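Local coordinates for hypothetic aldehyde deformylating oxygenase (Sulfolobus tokodaii, PDB 5V4T), which binds iron in a ferritin-like helical fold and probably acts as an oxidoreductase, consistent with aldehyde deformylating oxygenase activity, at residues Q10-H22 with I176-G188. Numbering follows the deposited sequence.
Sequences QEIREGIKYLSAH and IVKEGKDKIEPLG
Tyr18 and Lys183 cross at about a right angle where, in this ferritin-like helical protein, the N-terminal helix packs on the break between helices 159-179 and 181-184. Lys183 CB and CG lie over one face of the phenol ring, CG making a CH-pi contact 3.8 Å from the centroid; lysine suits this place because its apolar start rests on the ring while NZ bonds weakly to a water held by Glu14 O. His22 CE1 lies over the opposite face, while His22 ND1 donates to Tyr18 O at 2.8 Å, which helps fix the imidazole. The tyrosine reaches across to the break because a chi1 of 176° sets CG anti to the backbone N, bringing OH 3.3 Å from Gly180 CA; a CB on this glycine would clash with Tyr18 CE2. One water joins Tyr18 OH, His22 NE2 and Ile176 O, and a second links the hydroxyl to Glu179 O. Replacing the tyrosine by an alanine is likely to open a gap between Lys183 and His22 and leave both waters without their hydroxyl partner. Farther along, branched apolar chains fill a buried seam: Leu19 and Leu187 meet tip to tip through their CD1 atoms, both touching Ile121 of helix 98-128. Leu187 CD2 packs 3.8 Å from Ile12 CD1 and against Gly15, where any CB would collide with it. Beside that glycine, a water donates to both Glu11 O and Lys183 O, at 2.8 Å each.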
# COMPACT_ATOMS: atom_id res chain seq x y z
N GLN A 10 -5.52 -23.63 1.29
CA GLN A 10 -5.61 -22.94 0.04
C GLN A 10 -6.27 -21.57 0.13
O GLN A 10 -5.78 -20.63 -0.47
CB GLN A 10 -6.36 -23.83 -0.96
CG GLN A 10 -6.40 -23.18 -2.31
CD GLN A 10 -7.09 -24.06 -3.31
OE1 GLN A 10 -6.58 -25.12 -3.66
NE2 GLN A 10 -8.26 -23.65 -3.75
N GLU A 11 -7.37 -21.45 0.83
CA GLU A 11 -8.07 -20.13 0.95
C GLU A 11 -7.19 -19.05 1.62
O GLU A 11 -7.25 -17.85 1.32
CB GLU A 11 -9.36 -20.28 1.76
CG GLU A 11 -10.55 -20.87 1.01
CD GLU A 11 -11.89 -20.69 1.76
OE1 GLU A 11 -11.91 -20.75 3.02
OE2 GLU A 11 -12.93 -20.49 1.10
N ILE A 12 -6.34 -19.54 2.51
CA ILE A 12 -5.37 -18.66 3.22
C ILE A 12 -4.29 -18.24 2.26
O ILE A 12 -3.98 -17.06 2.11
CB ILE A 12 -4.79 -19.38 4.40
CG1 ILE A 12 -5.90 -19.82 5.36
CG2 ILE A 12 -3.75 -18.47 5.07
CD1 ILE A 12 -6.65 -18.69 6.01
N ARG A 13 -3.71 -19.17 1.51
CA ARG A 13 -2.80 -18.78 0.46
C ARG A 13 -3.40 -17.84 -0.56
O ARG A 13 -2.73 -16.87 -1.01
CB ARG A 13 -2.19 -19.98 -0.26
CG ARG A 13 -1.21 -20.77 0.57
CD ARG A 13 -0.59 -21.91 -0.24
NE ARG A 13 -1.44 -23.06 -0.05
CZ ARG A 13 -2.08 -23.71 -1.01
NH1 ARG A 13 -1.97 -23.35 -2.28
NH2 ARG A 13 -2.83 -24.74 -0.68
N GLU A 14 -4.66 -18.08 -0.96
CA GLU A 14 -5.29 -17.21 -1.94
C GLU A 14 -5.45 -15.79 -1.43
O GLU A 14 -5.26 -14.83 -2.18
CB GLU A 14 -6.68 -17.72 -2.33
CG GLU A 14 -6.49 -18.87 -3.33
CD GLU A 14 -7.78 -19.62 -3.64
OE1 GLU A 14 -8.84 -19.32 -3.03
OE2 GLU A 14 -7.69 -20.54 -4.47
N GLY A 15 -5.80 -15.69 -0.16
CA GLY A 15 -5.97 -14.38 0.46
C GLY A 15 -4.66 -13.63 0.62
O GLY A 15 -4.59 -12.39 0.41
N ILE A 16 -3.63 -14.34 1.01
CA ILE A 16 -2.31 -13.74 1.12
C ILE A 16 -1.80 -13.27 -0.22
O ILE A 16 -1.24 -12.17 -0.36
CB ILE A 16 -1.30 -14.73 1.78
CG1 ILE A 16 -1.72 -15.00 3.24
CG2 ILE A 16 0.15 -14.26 1.57
CD1 ILE A 16 -0.86 -15.99 3.97
N LYS A 17 -1.97 -14.10 -1.25
CA LYS A 17 -1.58 -13.67 -2.56
C LYS A 17 -2.37 -12.49 -3.03
O LYS A 17 -1.84 -11.62 -3.72
CB LYS A 17 -1.74 -14.81 -3.58
CG LYS A 17 -0.67 -15.87 -3.45
CD LYS A 17 -0.89 -16.94 -4.53
CE LYS A 17 -0.53 -16.41 -5.90
NZ LYS A 17 -0.74 -17.48 -6.94
N TYR A 18 -3.66 -12.45 -2.72
CA TYR A 18 -4.50 -11.34 -3.19
C TYR A 18 -4.06 -10.01 -2.61
O TYR A 18 -3.84 -9.02 -3.34
CB TYR A 18 -5.92 -11.58 -2.83
CG TYR A 18 -6.87 -10.46 -3.18
CD1 TYR A 18 -7.24 -10.22 -4.51
CD2 TYR A 18 -7.34 -9.58 -2.21
CE1 TYR A 18 -8.13 -9.21 -4.82
CE2 TYR A 18 -8.24 -8.56 -2.53
CZ TYR A 18 -8.61 -8.39 -3.87
OH TYR A 18 -9.47 -7.36 -4.23
N LEU A 19 -3.80 -10.05 -1.32
CA LEU A 19 -3.32 -8.85 -0.64
C LEU A 19 -1.92 -8.48 -1.07
O LEU A 19 -1.60 -7.33 -1.25
CB LEU A 19 -3.40 -8.98 0.88
CG LEU A 19 -4.82 -8.95 1.41
CD1 LEU A 19 -4.77 -9.42 2.85
CD2 LEU A 19 -5.47 -7.57 1.26
N SER A 20 -1.03 -9.46 -1.22
CA SER A 20 0.32 -9.20 -1.67
C SER A 20 0.34 -8.54 -3.05
O SER A 20 1.18 -7.67 -3.31
CB SER A 20 1.16 -10.47 -1.70
OG SER A 20 1.25 -11.02 -0.40
N ALA A 21 -0.60 -8.93 -3.92
CA ALA A 21 -0.64 -8.32 -5.26
C ALA A 21 -0.95 -6.82 -5.20
O ALA A 21 -0.61 -6.07 -6.15
CB ALA A 21 -1.72 -9.00 -6.10
N HIS A 22 -1.58 -6.35 -4.14
CA HIS A 22 -1.77 -4.90 -3.94
C HIS A 22 -0.45 -4.18 -3.70
O HIS A 22 -0.31 -3.02 -4.06
CB HIS A 22 -2.75 -4.58 -2.81
CG HIS A 22 -4.16 -4.99 -3.10
ND1 HIS A 22 -4.54 -6.30 -3.35
CD2 HIS A 22 -5.31 -4.27 -3.06
CE1 HIS A 22 -5.85 -6.34 -3.53
NE2 HIS A 22 -6.34 -5.12 -3.34
N ILE A 176 -11.71 -0.09 -2.47
CA ILE A 176 -10.71 -1.14 -2.70
C ILE A 176 -10.83 -2.29 -1.72
O ILE A 176 -10.74 -3.44 -2.12
CB ILE A 176 -9.29 -0.54 -2.66
CG1 ILE A 176 -9.06 0.36 -3.85
CG2 ILE A 176 -8.23 -1.62 -2.65
CD1 ILE A 176 -7.84 1.25 -3.77
N VAL A 177 -10.99 -2.00 -0.43
CA VAL A 177 -11.09 -3.05 0.58
C VAL A 177 -12.43 -3.79 0.40
O VAL A 177 -12.45 -5.02 0.42
CB VAL A 177 -10.96 -2.48 1.97
CG1 VAL A 177 -11.26 -3.53 3.04
CG2 VAL A 177 -9.54 -1.91 2.12
N LYS A 178 -13.51 -3.06 0.15
CA LYS A 178 -14.82 -3.76 -0.03
C LYS A 178 -14.85 -4.67 -1.25
O LYS A 178 -15.46 -5.76 -1.19
CB LYS A 178 -15.96 -2.74 -0.10
CG LYS A 178 -16.21 -2.07 1.21
CD LYS A 178 -17.41 -1.12 1.19
CE LYS A 178 -18.05 -1.14 2.56
NZ LYS A 178 -19.05 -0.03 2.76
N GLU A 179 -14.14 -4.27 -2.31
CA GLU A 179 -13.99 -5.07 -3.51
C GLU A 179 -13.23 -6.37 -3.28
O GLU A 179 -13.35 -7.32 -4.08
CB GLU A 179 -13.40 -4.20 -4.66
CG GLU A 179 -14.40 -3.14 -5.18
CD GLU A 179 -13.76 -2.07 -6.06
OE1 GLU A 179 -12.57 -2.22 -6.41
OE2 GLU A 179 -14.45 -1.03 -6.37
N GLY A 180 -12.45 -6.44 -2.20
CA GLY A 180 -11.69 -7.63 -1.84
C GLY A 180 -12.42 -8.56 -0.88
O GLY A 180 -11.85 -9.53 -0.38
N LYS A 181 -13.71 -8.32 -0.66
CA LYS A 181 -14.47 -9.06 0.37
C LYS A 181 -14.31 -10.57 0.24
O LYS A 181 -14.04 -11.26 1.23
CB LYS A 181 -15.95 -8.70 0.25
CG LYS A 181 -16.89 -9.40 1.25
CD LYS A 181 -18.33 -8.96 0.96
CE LYS A 181 -19.35 -9.92 1.57
NZ LYS A 181 -19.48 -9.68 3.02
N ASP A 182 -14.43 -11.07 -0.97
CA ASP A 182 -14.49 -12.52 -1.13
C ASP A 182 -13.13 -13.18 -0.88
O ASP A 182 -13.09 -14.36 -0.50
CB ASP A 182 -15.05 -12.89 -2.51
CG ASP A 182 -16.52 -12.57 -2.64
OD1 ASP A 182 -17.16 -12.36 -1.60
OD2 ASP A 182 -17.03 -12.50 -3.78
N LYS A 183 -12.03 -12.46 -1.12
CA LYS A 183 -10.65 -12.95 -0.83
C LYS A 183 -10.19 -12.74 0.59
O LYS A 183 -9.39 -13.50 1.08
CB LYS A 183 -9.63 -12.26 -1.75
CG LYS A 183 -9.77 -12.60 -3.24
CD LYS A 183 -9.98 -14.10 -3.47
CE LYS A 183 -10.16 -14.42 -4.95
NZ LYS A 183 -8.86 -14.81 -5.54
N ILE A 184 -10.75 -11.73 1.27
CA ILE A 184 -10.30 -11.33 2.62
C ILE A 184 -11.09 -12.04 3.72
O ILE A 184 -10.55 -12.41 4.75
CB ILE A 184 -10.38 -9.78 2.79
CG1 ILE A 184 -9.38 -9.04 1.87
CG2 ILE A 184 -10.16 -9.42 4.24
CD1 ILE A 184 -9.61 -7.54 1.76
N GLU A 185 -12.41 -12.18 3.54
CA GLU A 185 -13.24 -12.84 4.53
C GLU A 185 -12.80 -14.26 4.88
O GLU A 185 -12.87 -14.63 6.04
CB GLU A 185 -14.72 -12.83 4.13
CG GLU A 185 -15.35 -11.47 4.23
CD GLU A 185 -16.84 -11.52 3.93
OE1 GLU A 185 -17.29 -12.31 3.05
OE2 GLU A 185 -17.55 -10.74 4.59
N PRO A 186 -12.32 -15.03 3.91
CA PRO A 186 -11.79 -16.35 4.31
C PRO A 186 -10.57 -16.35 5.23
O PRO A 186 -10.24 -17.37 5.85
CB PRO A 186 -11.45 -17.00 2.96
CG PRO A 186 -12.41 -16.34 2.03
CD PRO A 186 -12.39 -14.90 2.47
N LEU A 187 -9.87 -15.22 5.31
CA LEU A 187 -8.82 -15.10 6.30
C LEU A 187 -9.36 -14.82 7.70
O LEU A 187 -8.57 -14.73 8.63
CB LEU A 187 -7.84 -14.00 5.90
CG LEU A 187 -7.25 -14.03 4.48
CD1 LEU A 187 -6.22 -12.94 4.23
CD2 LEU A 187 -6.63 -15.36 4.18
N GLY A 188 -10.68 -14.67 7.85
CA GLY A 188 -11.29 -14.52 9.18
C GLY A 188 -11.59 -13.06 9.57
O GLY A 188 -12.06 -12.81 10.66
O HOH W 1 -9.17 -16.12 0.21
O HOH W 2 -5.71 -14.90 -4.91
O HOH W 3 -9.06 -5.42 -2.56
O HOH W 4 -11.38 -8.19 -6.20